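Local coordinates for KmHsv2 (Kluyveromyces marxianus, PDB 3VU4), which probably binds phosphoinositides at membranes as a PROPPIN-type beta-propeller protein related to the autophagy factor Atg18, at residues L158-I163 with L190-T195; P197-R202 with A211-D216; G217-V222 with V231-R236; A256-K261 with R307-A312. All coordinates share one frame; numbering follows the deposited sequence.

Interaction 1: residues L158-I163 with L190-T195; sequences LGQIHI and LIKAHT. With SO4 (sulfate ion), chain E.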
loop_
_atom_site.group_PDB
_atom_site.type_symbol
_atom_site.label_atom_id
_atom_site.label_comp_id
_atom_site.label_asym_id
_atom_site.label_seq_id
_atom_site.Cartn_x
_atom_site.Cartn_y
_atom_site.Cartn_z
ATOM N N LEU A 158 -20.261 2.386 -5.031
ATOM C CA LEU A 158 -18.866 2.705 -4.744
ATOM C C LEU A 158 -18.430 2.317 -3.333
ATOM O O LEU A 158 -17.245 2.369 -3.004
ATOM C CB LEU A 158 -18.599 4.192 -5.018
ATOM C CG LEU A 158 -18.873 4.695 -6.451
ATOM C CD1 LEU A 158 -18.516 6.161 -6.546
ATOM C CD2 LEU A 158 -18.059 3.898 -7.473
ATOM N N GLY A 159 -19.386 1.904 -2.509
ATOM C CA GLY A 159 -19.050 1.486 -1.160
ATOM C C GLY A 159 -18.962 -0.032 -1.049
ATOM O O GLY A 159 -18.786 -0.572 0.049
ATOM N N GLN A 160 -19.067 -0.717 -2.186
ATOM C CA GLN A 160 -19.027 -2.173 -2.230
ATOM C C GLN A 160 -17.806 -2.728 -2.959
ATOM O O GLN A 160 -17.447 -2.233 -4.019
ATOM C CB GLN A 160 -20.300 -2.687 -2.908
ATOM C CG GLN A 160 -20.330 -4.185 -3.108
ATOM C CD GLN A 160 -21.564 -4.646 -3.854
ATOM O OE1 GLN A 160 -21.466 -5.357 -4.853
ATOM N NE2 GLN A 160 -22.733 -4.247 -3.373
ATOM N N ILE A 161 -17.164 -3.751 -2.394
ATOM C CA ILE A 161 -16.010 -4.352 -3.050
ATOM C C ILE A 161 -16.214 -5.825 -3.377
ATOM O O ILE A 161 -17.019 -6.513 -2.754
ATOM C CB ILE A 161 -14.709 -4.224 -2.224
ATOM C CG1 ILE A 161 -14.882 -4.849 -0.840
ATOM C CG2 ILE A 161 -14.301 -2.781 -2.140
ATOM C CD1 ILE A 161 -13.594 -4.887 -0.037
ATOM N N HIS A 162 -15.470 -6.290 -4.373
ATOM C CA HIS A 162 -15.521 -7.667 -4.839
ATOM C C HIS A 162 -14.112 -8.234 -4.686
ATOM O O HIS A 162 -13.138 -7.585 -5.062
ATOM C CB HIS A 162 -15.922 -7.710 -6.321
ATOM C CG HIS A 162 -17.291 -7.169 -6.597
ATOM N ND1 HIS A 162 -18.407 -7.975 -6.684
ATOM C CD2 HIS A 162 -17.731 -5.900 -6.772
ATOM C CE1 HIS A 162 -19.475 -7.225 -6.901
ATOM N NE2 HIS A 162 -19.092 -5.962 -6.958
ATOM N N ILE A 163 -14.004 -9.434 -4.122
ATOM C CA ILE A 163 -12.705 -10.080 -3.943
ATOM C C ILE A 163 -12.683 -11.314 -4.838
ATOM O O ILE A 163 -13.588 -12.148 -4.783
ATOM C CB ILE A 163 -12.486 -10.534 -2.477
ATOM C CG1 ILE A 163 -12.589 -9.333 -1.539
ATOM C CG2 ILE A 163 -11.121 -11.224 -2.337
ATOM C CD1 ILE A 163 -12.507 -9.704 -0.075
ATOM N N LEU A 190 -18.206 -10.883 -2.115
ATOM C CA LEU A 190 -18.731 -9.545 -2.290
ATOM C C LEU A 190 -19.005 -8.911 -0.933
ATOM O O LEU A 190 -19.701 -9.493 -0.107
ATOM C CB LEU A 190 -20.010 -9.640 -3.115
ATOM C CG LEU A 190 -20.863 -8.417 -3.414
ATOM C CD1 LEU A 190 -21.841 -8.772 -4.529
ATOM C CD2 LEU A 190 -21.597 -7.967 -2.147
ATOM N N ILE A 191 -18.463 -7.715 -0.702
ATOM C CA ILE A 191 -18.662 -7.052 0.581
ATOM C C ILE A 191 -19.170 -5.624 0.486
ATOM O O ILE A 191 -18.573 -4.783 -0.191
ATOM C CB ILE A 191 -17.359 -6.991 1.399
ATOM C CG1 ILE A 191 -16.671 -8.346 1.401
ATOM C CG2 ILE A 191 -17.671 -6.570 2.828
ATOM C CD1 ILE A 191 -15.234 -8.293 1.874
ATOM N N LYS A 192 -20.272 -5.348 1.169
ATOM C CA LYS A 192 -20.809 -4.000 1.201
ATOM C C LYS A 192 -20.130 -3.306 2.377
ATOM O O LYS A 192 -20.746 -3.076 3.418
ATOM C CB LYS A 192 -22.310 -4.030 1.416
ATOM C CG LYS A 192 -23.081 -4.554 0.239
ATOM C CD LYS A 192 -24.542 -4.266 0.432
ATOM C CE LYS A 192 -25.346 -4.630 -0.792
ATOM N NZ LYS A 192 -26.788 -4.356 -0.512
ATOM N N ALA A 193 -18.851 -2.984 2.187
ATOM C CA ALA A 193 -18.008 -2.345 3.200
ATOM C C ALA A 193 -18.471 -0.991 3.737
ATOM O O ALA A 193 -18.502 -0.797 4.948
ATOM C CB ALA A 193 -16.578 -2.225 2.678
ATOM N N HIS A 194 -18.819 -0.053 2.859
ATOM C CA HIS A 194 -19.249 1.260 3.330
ATOM C C HIS A 194 -20.468 1.806 2.618
ATOM O O HIS A 194 -20.846 1.334 1.553
ATOM C CB HIS A 194 -18.117 2.270 3.181
ATOM C CG HIS A 194 -16.876 1.906 3.929
ATOM N ND1 HIS A 194 -16.549 2.467 5.147
ATOM C CD2 HIS A 194 -15.878 1.039 3.631
ATOM C CE1 HIS A 194 -15.400 1.960 5.564
ATOM N NE2 HIS A 194 -14.972 1.092 4.664
ATOM N N THR A 195 -21.070 2.815 3.229
ATOM C CA THR A 195 -22.230 3.490 2.684
ATOM C C THR A 195 -21.752 4.547 1.698
ATOM O O THR A 195 -22.362 4.772 0.656
ATOM C CB THR A 195 -23.017 4.194 3.787
ATOM O OG1 THR A 195 -23.555 3.211 4.677
ATOM C CG2 THR A 195 -24.142 5.029 3.198
HETATM S S SO4 E . -19.405 4.595 6.066
HETATM O O1 SO4 E . -19.842 3.188 5.990
HETATM O O2 SO4 E . -18.109 4.653 6.766
HETATM O O3 SO4 E . -19.243 5.160 4.712
HETATM O O4 SO4 E . -20.429 5.375 6.786
#
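Gln-160 lies across the strand end at Leu-190 and Ile-191 and the turn residue Lys-192, and its side chain touches each in turn. CB, 3.8 Å from Ile-191 O, and CG, 3.5 Å from the same oxygen, run over the peptide. With CG trans to the backbone N (chi1 176°) and the chain straight beyond it, the amide is carried past the neighbouring strand: CD packs 3.7 Å from Leu-190 CD2, OE1 rests 3.4 Å from Leu-190 CG, and NE2 lies 3.6 Å from Lys-192 CG. Serine in its place would probably uncover Leu-190 and the aliphatic part of Lys-192 on this side. The strands are the third and fourth of a four-stranded antiparallel sheet, one blade of a seven-bladed propeller, and Ile-161 and Ile-191 form a hydrogen-bonded pair, with Ile-191 N reaching Ile-161 O at 2.8 Å. On the face of that pair, Ile-163 CD1 meets Ile-191 CD1, while Ile-161 turns to Ile-198 and Val-201 of the next blade. Beyond the turn centred on Lys-192, His-194 N bonds to Gly-159 O. The His-194 ring places ND1 3.1 Å from sulfate O2, a nearly straight bond (175°) at the ring edge, while NE2 bonds to Thr-212.

Interaction 2: residues P197-R202 with A211-D216; sequences PIKMVR and ATCSQD. With SO4 (sulfate ion), chain E.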
loop_
_atom_site.group_PDB
_atom_site.type_symbol
_atom_site.label_atom_id
_atom_site.label_comp_id
_atom_site.label_asym_id
_atom_site.label_seq_id
_atom_site.Cartn_x
_atom_site.Cartn_y
_atom_site.Cartn_z
ATOM N N PRO A 197 -18.607 6.373 -0.744
ATOM C CA PRO A 197 -17.587 5.846 -1.652
ATOM C C PRO A 197 -16.318 5.438 -0.917
ATOM O O PRO A 197 -15.858 6.144 -0.019
ATOM C CB PRO A 197 -17.348 7.014 -2.611
ATOM C CG PRO A 197 -18.684 7.651 -2.689
ATOM C CD PRO A 197 -19.141 7.655 -1.242
ATOM N N ILE A 198 -15.751 4.302 -1.304
ATOM C CA ILE A 198 -14.527 3.824 -0.690
ATOM C C ILE A 198 -13.322 4.684 -1.073
ATOM O O ILE A 198 -13.116 5.033 -2.246
ATOM C CB ILE A 198 -14.250 2.360 -1.090
ATOM C CG1 ILE A 198 -15.111 1.426 -0.229
ATOM C CG2 ILE A 198 -12.761 2.038 -0.951
ATOM C CD1 ILE A 198 -15.034 -0.018 -0.640
ATOM N N LYS A 199 -12.523 5.019 -0.065
ATOM C CA LYS A 199 -11.328 5.819 -0.262
ATOM C C LYS A 199 -10.205 4.950 -0.817
ATOM O O LYS A 199 -9.582 5.294 -1.827
ATOM C CB LYS A 199 -10.904 6.452 1.064
ATOM C CG LYS A 199 -9.647 7.312 0.982
ATOM C CD LYS A 199 -9.777 8.370 -0.087
ATOM C CE LYS A 199 -8.593 9.313 -0.075
ATOM N NZ LYS A 199 -8.585 10.138 -1.313
ATOM N N MET A 200 -9.951 3.827 -0.152
ATOM C CA MET A 200 -8.912 2.888 -0.576
ATOM C C MET A 200 -9.076 1.558 0.147
ATOM O O MET A 200 -9.716 1.500 1.198
ATOM C CB MET A 200 -7.524 3.439 -0.260
ATOM C CG MET A 200 -7.282 3.663 1.218
ATOM S SD MET A 200 -5.596 4.176 1.565
ATOM C CE MET A 200 -5.801 5.928 1.455
ATOM N N VAL A 201 -8.513 0.494 -0.421
ATOM C CA VAL A 201 -8.575 -0.816 0.222
ATOM C C VAL A 201 -7.161 -1.357 0.327
ATOM O O VAL A 201 -6.314 -1.062 -0.510
ATOM C CB VAL A 201 -9.482 -1.823 -0.541
ATOM C CG1 VAL A 201 -10.905 -1.265 -0.635
ATOM C CG2 VAL A 201 -8.918 -2.131 -1.895
ATOM N N ARG A 202 -6.898 -2.135 1.369
ATOM C CA ARG A 202 -5.561 -2.667 1.570
ATOM C C ARG A 202 -5.534 -4.108 2.060
ATOM O O ARG A 202 -6.143 -4.449 3.082
ATOM C CB ARG A 202 -4.812 -1.777 2.564
ATOM C CG ARG A 202 -4.535 -0.363 2.059
ATOM C CD ARG A 202 -3.353 -0.351 1.093
ATOM N NE ARG A 202 -2.974 1.004 0.704
ATOM C CZ ARG A 202 -3.606 1.740 -0.206
ATOM N NH1 ARG A 202 -4.661 1.265 -0.852
ATOM N NH2 ARG A 202 -3.192 2.970 -0.458
ATOM N N ALA A 211 -8.319 -4.315 4.535
ATOM C CA ALA A 211 -8.757 -3.154 5.308
ATOM C C ALA A 211 -9.368 -2.123 4.366
ATOM O O ALA A 211 -8.844 -1.879 3.269
ATOM C CB ALA A 211 -7.575 -2.544 6.063
ATOM N N THR A 212 -10.479 -1.531 4.783
ATOM C CA THR A 212 -11.149 -0.531 3.957
ATOM C C THR A 212 -11.489 0.724 4.743
ATOM O O THR A 212 -11.566 0.721 5.972
ATOM C CB THR A 212 -12.475 -1.077 3.345
ATOM O OG1 THR A 212 -13.465 -1.220 4.372
ATOM C CG2 THR A 212 -12.246 -2.426 2.693
ATOM N N CYS A 213 -11.683 1.810 4.022
ATOM C CA CYS A 213 -12.061 3.061 4.649
ATOM C C CYS A 213 -12.719 3.900 3.582
ATOM O O CYS A 213 -12.358 3.804 2.410
ATOM C CB CYS A 213 -10.845 3.784 5.217
ATOM S SG CYS A 213 -9.734 4.412 3.981
ATOM N N SER A 214 -13.706 4.695 3.976
ATOM C CA SER A 214 -14.389 5.543 3.019
ATOM C C SER A 214 -13.844 6.961 3.051
ATOM O O SER A 214 -12.953 7.277 3.838
ATOM C CB SER A 214 -15.892 5.571 3.284
ATOM O OG SER A 214 -16.197 6.158 4.515
ATOM N N GLN A 215 -14.399 7.796 2.169
ATOM C CA GLN A 215 -14.039 9.207 2.008
ATOM C C GLN A 215 -14.583 9.982 3.198
ATOM O O GLN A 215 -15.794 9.938 3.471
ATOM C CB GLN A 215 -14.663 9.766 0.705
ATOM C CG GLN A 215 -14.379 9.012 -0.642
ATOM C CD GLN A 215 -13.055 9.402 -1.375
ATOM O OE1 GLN A 215 -12.417 10.428 -1.072
ATOM N NE2 GLN A 215 -12.665 8.579 -2.364
ATOM N N ASP A 216 -13.692 10.713 3.868
ATOM C CA ASP A 216 -14.054 11.486 5.054
ATOM C C ASP A 216 -14.868 10.564 5.969
ATOM O O ASP A 216 -15.957 10.914 6.410
ATOM C CB ASP A 216 -14.880 12.768 4.665
HETATM S S SO4 E . -19.405 4.595 6.066
HETATM O O1 SO4 E . -19.842 3.188 5.990
HETATM O O2 SO4 E . -18.109 4.653 6.766
HETATM O O3 SO4 E . -19.243 5.160 4.712
HETATM O O4 SO4 E . -20.429 5.375 6.786
HETATM O O HOH W 1 -10.807 7.284 -4.059
#
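Arg-202 and Ala-211 exchange two backbone hydrogen bonds in an antiparallel pairing whose strand axes come within 4.4 Å at 161°, and a beta bulge at Lys-199 shifts the register by one residue. This is the inner hairpin of a propeller blade, made by its first two strands. At the bulge, Lys-199 N donates to Cys-213 O at 2.8 Å, whereas the following bond, from Cys-213 N to Met-200 O, is weak; Lys-199 CB and Met-200 CG both pack on Cys-213 SG, the former at 3.7 Å. Past CB, the Lys-199 chain meets Gln-215 roughly at a right angle, CD lying 3.5 Å from OE1, and a water links Lys-199 O to Gln-215 NE2, weakly at the amide end. On the opposite face, Val-201 CG1 touches Thr-212 CG2 at 3.8 Å, and Ile-161 of the preceding blade covers both. Arg-202 folds back at chi2 (-78°), which brings NH1 to Val-201 O, met from above the carbonyl plane; Met-200 SD lies over one face of the guanidinium, toward its rim, and NH2 makes a salt bridge with Asp-245 of the following blade. At the far end of the hairpin, Ser-214 OG donates to sulfate O3 at 3.2 Å.

Interaction 3: residues G217-V222 with V231-R236; sequences GTIIRV and VREFRR. With SO4 (sulfate ion), chain E.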
loop_
_atom_site.group_PDB
_atom_site.type_symbol
_atom_site.label_atom_id
_atom_site.label_comp_id
_atom_site.label_asym_id
_atom_site.label_seq_id
_atom_site.Cartn_x
_atom_site.Cartn_y
_atom_site.Cartn_z
ATOM N N GLY A 217 -14.328 9.377 6.240
ATOM C CA GLY A 217 -15.028 8.418 7.077
ATOM C C GLY A 217 -14.431 8.277 8.466
ATOM O O GLY A 217 -13.210 8.246 8.665
ATOM N N THR A 218 -15.316 8.174 9.439
ATOM C CA THR A 218 -14.929 8.019 10.829
ATOM C C THR A 218 -14.570 6.559 11.147
ATOM O O THR A 218 -14.028 6.257 12.207
ATOM C CB THR A 218 -16.094 8.480 11.715
ATOM O OG1 THR A 218 -16.130 7.710 12.926
ATOM C CG2 THR A 218 -17.408 8.296 10.956
ATOM N N ILE A 219 -14.836 5.670 10.197
ATOM C CA ILE A 219 -14.612 4.251 10.398
ATOM C C ILE A 219 -13.711 3.531 9.418
ATOM O O ILE A 219 -13.780 3.759 8.212
ATOM C CB ILE A 219 -15.965 3.517 10.387
ATOM C CG1 ILE A 219 -16.898 4.109 11.442
ATOM C CG2 ILE A 219 -15.774 2.050 10.649
ATOM C CD1 ILE A 219 -18.334 3.575 11.366
ATOM N N ILE A 220 -12.851 2.674 9.965
ATOM C CA ILE A 220 -11.961 1.835 9.178
ATOM C C ILE A 220 -12.425 0.392 9.480
ATOM O O ILE A 220 -12.688 0.048 10.638
ATOM C CB ILE A 220 -10.488 2.009 9.595
ATOM C CG1 ILE A 220 -10.009 3.420 9.246
ATOM C CG2 ILE A 220 -9.617 0.980 8.881
ATOM C CD1 ILE A 220 -8.574 3.715 9.650
ATOM N N ARG A 221 -12.560 -0.437 8.447
ATOM C CA ARG A 221 -13.020 -1.810 8.636
ATOM C C ARG A 221 -12.067 -2.864 8.106
ATOM O O ARG A 221 -11.335 -2.638 7.138
ATOM C CB ARG A 221 -14.388 -2.020 7.981
ATOM C CG ARG A 221 -15.472 -1.116 8.528
ATOM C CD ARG A 221 -16.865 -1.531 8.067
ATOM N NE ARG A 221 -17.889 -0.808 8.814
ATOM C CZ ARG A 221 -18.574 0.238 8.353
ATOM N NH1 ARG A 221 -18.369 0.698 7.120
ATOM N NH2 ARG A 221 -19.439 0.859 9.143
ATOM N N VAL A 222 -12.083 -4.028 8.752
ATOM C CA VAL A 222 -11.237 -5.125 8.331
ATOM C C VAL A 222 -12.103 -6.350 8.128
ATOM O O VAL A 222 -12.867 -6.722 9.023
ATOM C CB VAL A 222 -10.166 -5.447 9.379
ATOM C CG1 VAL A 222 -9.225 -6.500 8.828
ATOM C CG2 VAL A 222 -9.400 -4.193 9.755
ATOM N N VAL A 231 -14.260 -8.511 10.654
ATOM C CA VAL A 231 -13.413 -8.970 11.738
ATOM C C VAL A 231 -13.037 -7.864 12.733
ATOM O O VAL A 231 -12.921 -8.117 13.928
ATOM C CB VAL A 231 -12.142 -9.595 11.145
ATOM C CG1 VAL A 231 -11.182 -9.982 12.241
ATOM C CG2 VAL A 231 -12.520 -10.808 10.327
ATOM N N ARG A 232 -12.837 -6.643 12.237
ATOM C CA ARG A 232 -12.471 -5.513 13.092
ATOM C C ARG A 232 -13.063 -4.194 12.601
ATOM O O ARG A 232 -13.348 -4.019 11.411
ATOM C CB ARG A 232 -10.955 -5.351 13.138
ATOM C CG ARG A 232 -10.209 -6.524 13.693
ATOM C CD ARG A 232 -10.132 -6.468 15.199
ATOM N NE ARG A 232 -9.398 -7.618 15.709
ATOM C CZ ARG A 232 -9.950 -8.605 16.404
ATOM N NH1 ARG A 232 -11.248 -8.578 16.676
ATOM N NH2 ARG A 232 -9.208 -9.614 16.819
ATOM N N GLU A 233 -13.235 -3.267 13.531
ATOM C CA GLU A 233 -13.743 -1.954 13.195
ATOM C C GLU A 233 -13.054 -0.956 14.127
ATOM O O GLU A 233 -12.977 -1.174 15.338
ATOM C CB GLU A 233 -15.273 -1.879 13.339
ATOM C CG GLU A 233 -15.881 -0.821 12.427
ATOM C CD GLU A 233 -17.410 -0.770 12.438
ATOM O OE1 GLU A 233 -17.989 -0.181 13.375
ATOM O OE2 GLU A 233 -18.034 -1.314 11.503
ATOM N N PHE A 234 -12.524 0.117 13.542
ATOM C CA PHE A 234 -11.843 1.152 14.308
ATOM C C PHE A 234 -12.473 2.513 14.037
ATOM O O PHE A 234 -12.936 2.780 12.933
ATOM C CB PHE A 234 -10.369 1.193 13.923
ATOM C CG PHE A 234 -9.674 -0.122 14.053
ATOM C CD1 PHE A 234 -9.368 -0.641 15.304
ATOM C CD2 PHE A 234 -9.313 -0.844 12.920
ATOM C CE1 PHE A 234 -8.708 -1.864 15.427
ATOM C CE2 PHE A 234 -8.654 -2.069 13.031
ATOM C CZ PHE A 234 -8.350 -2.577 14.290
ATOM N N ARG A 235 -12.490 3.373 15.045
ATOM C CA ARG A 235 -13.050 4.709 14.896
ATOM C C ARG A 235 -11.870 5.655 14.848
ATOM O O ARG A 235 -10.964 5.555 15.665
ATOM C CB ARG A 235 -13.928 5.047 16.094
ATOM C CG ARG A 235 -14.904 3.942 16.441
ATOM C CD ARG A 235 -16.201 4.089 15.692
ATOM N NE ARG A 235 -17.160 4.849 16.485
ATOM C CZ ARG A 235 -18.359 5.223 16.051
ATOM N NH1 ARG A 235 -18.752 4.908 14.821
ATOM N NH2 ARG A 235 -19.168 5.904 16.856
ATOM N N ARG A 236 -11.863 6.561 13.881
ATOM C CA ARG A 236 -10.763 7.500 13.769
ATOM C C ARG A 236 -11.003 8.635 14.744
ATOM O O ARG A 236 -10.073 9.315 15.184
ATOM C CB ARG A 236 -10.666 8.005 12.329
ATOM C CG ARG A 236 -10.054 6.971 11.396
ATOM C CD ARG A 236 -10.349 7.207 9.918
ATOM N NE ARG A 236 -9.949 8.514 9.389
ATOM C CZ ARG A 236 -8.912 9.239 9.803
ATOM N NH1 ARG A 236 -8.123 8.819 10.791
ATOM N NH2 ARG A 236 -8.649 10.385 9.198
HETATM S S SO4 E . -19.405 4.595 6.066
HETATM O O1 SO4 E . -19.842 3.188 5.990
HETATM O O2 SO4 E . -18.109 4.653 6.766
HETATM O O3 SO4 E . -19.243 5.160 4.712
HETATM O O4 SO4 E . -20.429 5.375 6.786
#
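Ionic contacts gather on the face that carries Arg-221 and Glu-233. The two side chains run alongside each other from a non-hydrogen-bonded pair, and Arg-221 NE forms a salt bridge with Glu-233 OE2 at 2.7 Å. The oxygen lies in the guanidinium plane but is approached from above the carboxylate, the two planes standing 69° apart. A different edge of the same guanidinium serves the sulfate: NH1 donates to O1 at 3.1 Å, almost straight (175°). A leucine replacing Arg-221 would probably leave Glu-233 without its positive mate and the sulfate without one of its N-H donors. A further salt bridge joins Arg-236 NH2, its chain bent at chi3 (56°), to Asp-239.

Backbone bonds join the strands from Thr-218 to Val-222 in an antiparallel hairpin, the outer half of a propeller blade. Val-222 O takes two donors, Val-231 N at 2.8 Å and Arg-232 N at 3.2 Å, the signature of a classic beta bulge. The other strand runs out through Phe-234 and Arg-235 into Arg-236, the start of the FRRG motif, whose arginines in PROPPINs serve two phosphoinositide sites; the sulfate is consistent with an anion pocket of that kind.

Apolar contacts occupy both faces. Ile-219 CG2 touches Glu-233 CG at 3.4 Å and also lies over the rim of one Arg-221 guanidinium face. On the face of Ile-220 and Val-222, Val-222 CG2 meets Phe-234 CE2 at 4.0 Å, and the Phe-234 ring meets Phe-267 of the next blade. Arg-236 lays CD against Ile-220 CG1 at 3.9 Å.

Interaction 4: residues A256-K261 with R307-A312; sequences AVVSDK and RGCKIA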
loop_
_atom_site.group_PDB
_atom_site.type_symbol
_atom_site.label_atom_id
_atom_site.label_comp_id
_atom_site.label_asym_id
_atom_site.label_seq_id
_atom_site.Cartn_x
_atom_site.Cartn_y
_atom_site.Cartn_z
ATOM N N ALA A 256 -1.240 0.825 10.019
ATOM C CA ALA A 256 -0.810 2.222 10.124
ATOM C C ALA A 256 -1.581 3.064 9.127
ATOM O O ALA A 256 -1.800 2.653 7.987
ATOM C CB ALA A 256 0.692 2.359 9.867
ATOM N N VAL A 257 -2.004 4.236 9.572
ATOM C CA VAL A 257 -2.735 5.162 8.724
ATOM C C VAL A 257 -2.107 6.551 8.841
ATOM O O VAL A 257 -1.754 6.992 9.940
ATOM C CB VAL A 257 -4.228 5.261 9.144
ATOM C CG1 VAL A 257 -4.946 6.334 8.318
ATOM C CG2 VAL A 257 -4.907 3.926 8.956
ATOM N N VAL A 258 -1.954 7.228 7.708
ATOM C CA VAL A 258 -1.424 8.583 7.702
ATOM C C VAL A 258 -2.517 9.449 7.094
ATOM O O VAL A 258 -3.029 9.125 6.025
ATOM C CB VAL A 258 -0.160 8.712 6.829
ATOM C CG1 VAL A 258 0.302 10.159 6.796
ATOM C CG2 VAL A 258 0.939 7.854 7.376
ATOM N N SER A 259 -2.885 10.532 7.773
ATOM C CA SER A 259 -3.909 11.452 7.263
ATOM C C SER A 259 -3.208 12.657 6.628
ATOM O O SER A 259 -1.993 12.797 6.765
ATOM C CB SER A 259 -4.786 11.946 8.398
ATOM O OG SER A 259 -4.023 12.769 9.267
ATOM N N ASP A 260 -3.949 13.528 5.940
ATOM C CA ASP A 260 -3.290 14.691 5.343
ATOM C C ASP A 260 -3.064 15.806 6.359
ATOM O O ASP A 260 -2.640 16.902 6.004
ATOM C CB ASP A 260 -4.030 15.227 4.109
ATOM C CG ASP A 260 -5.448 15.632 4.398
ATOM O OD1 ASP A 260 -5.769 15.965 5.560
ATOM O OD2 ASP A 260 -6.250 15.635 3.443
ATOM N N LYS A 261 -3.361 15.526 7.624
ATOM C CA LYS A 261 -3.087 16.488 8.688
ATOM C C LYS A 261 -1.648 16.100 9.055
ATOM O O LYS A 261 -0.994 16.730 9.881
ATOM C CB LYS A 261 -4.028 16.271 9.884
ATOM N N ARG A 307 3.368 17.113 -0.623
ATOM C CA ARG A 307 2.466 16.687 -1.679
ATOM C C ARG A 307 1.656 15.568 -1.032
ATOM O O ARG A 307 0.467 15.732 -0.731
ATOM C CB ARG A 307 3.248 16.154 -2.878
ATOM C CG ARG A 307 4.031 17.223 -3.621
ATOM C CD ARG A 307 4.800 16.610 -4.777
ATOM N NE ARG A 307 5.935 17.443 -5.163
ATOM C CZ ARG A 307 6.998 16.995 -5.828
ATOM N NH1 ARG A 307 7.069 15.713 -6.185
ATOM N NH2 ARG A 307 7.996 17.823 -6.121
ATOM N N GLY A 308 2.317 14.444 -0.797
ATOM C CA GLY A 308 1.664 13.323 -0.154
ATOM C C GLY A 308 2.750 12.425 0.389
ATOM O O GLY A 308 3.834 12.908 0.719
ATOM N N CYS A 309 2.473 11.132 0.497
ATOM C CA CYS A 309 3.476 10.191 0.967
ATOM C C CYS A 309 2.944 8.781 0.846
ATOM O O CYS A 309 1.768 8.578 0.533
ATOM C CB CYS A 309 3.876 10.472 2.427
ATOM S SG CYS A 309 2.594 10.194 3.695
ATOM N N LYS A 310 3.830 7.817 1.074
ATOM C CA LYS A 310 3.486 6.398 1.035
ATOM C C LYS A 310 4.232 5.766 2.181
ATOM O O LYS A 310 5.380 6.124 2.444
ATOM C CB LYS A 310 3.906 5.752 -0.291
ATOM C CG LYS A 310 3.052 6.222 -1.441
ATOM C CD LYS A 310 3.229 5.420 -2.710
ATOM C CE LYS A 310 2.289 5.983 -3.770
ATOM N NZ LYS A 310 2.393 5.305 -5.084
ATOM N N ILE A 311 3.581 4.848 2.880
ATOM C CA ILE A 311 4.226 4.196 4.008
ATOM C C ILE A 311 4.353 2.702 3.769
ATOM O O ILE A 311 3.696 2.136 2.893
ATOM C CB ILE A 311 3.451 4.475 5.319
ATOM C CG1 ILE A 311 2.087 3.793 5.304
ATOM C CG2 ILE A 311 3.216 5.982 5.463
ATOM C CD1 ILE A 311 1.182 4.225 6.444
ATOM N N ALA A 312 5.223 2.065 4.537
ATOM C CA ALA A 312 5.427 0.633 4.402
ATOM C C ALA A 312 6.095 0.089 5.651
ATOM O O ALA A 312 7.091 0.642 6.131
ATOM C CB ALA A 312 6.282 0.338 3.176
#
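Val-258 and Ile-311 meet through methyl groups, CG2 to CG2 at 3.5 Å, the two side chains passing alongside, each pointing toward the other's strand. The contact joins two neighbouring blades of the propeller: strand 254-259 is the second of its blade and strand 310-313 the first of the next. Their axes stay 8.4 Å apart and no hydrogen bond crosses, as suits packing between sheet faces. Ile-311 holds CG1 between its backbone N and carbonyl carbon (chi1 68°), and from there CD1 reaches Ala-256, lying 3.9 Å from CB and 3.7 Å from O. The other branch of Val-258, CG1, rests on Cys-309 SG at 3.9 Å, and in this way one valine touches two residues of the facing strand.

Around this apolar patch, Val-321 backs both Cys-309 and Ile-311, Trp-323 adds to the cover on Cys-309, and Leu-264 meets Val-258 from its own sheet. The backbone of Ile-311 is fixed by polar side chains of the preceding blade, Asp-245 OD2 accepting from its N and Lys-247 NZ bonding to its O. At the strand end an ST turn shapes the exit of segment 256-261, with Ser-259 OG accepting from Lys-261 N at 3.3 Å.

Followed from the N terminus, interaction 1 closes the longest loop of its blade, an excursion between the third and fourth strands that is largely not modelled. The chain then steps into the next blade, where interaction 2 closes the short turn of the inner hairpin and interaction 3 that of the outer one; the Thr-212 N to Arg-221 O bond joins the two hairpins. Interaction 4 spans 45 residues and ties the two blades that follow. All four contacts are in series, none nested or crossed. The first three converge on one sulfate between adjacent blades, while Ile-220 of interaction 3 packs on Val-257 of interaction 4, carrying the contacts round the propeller.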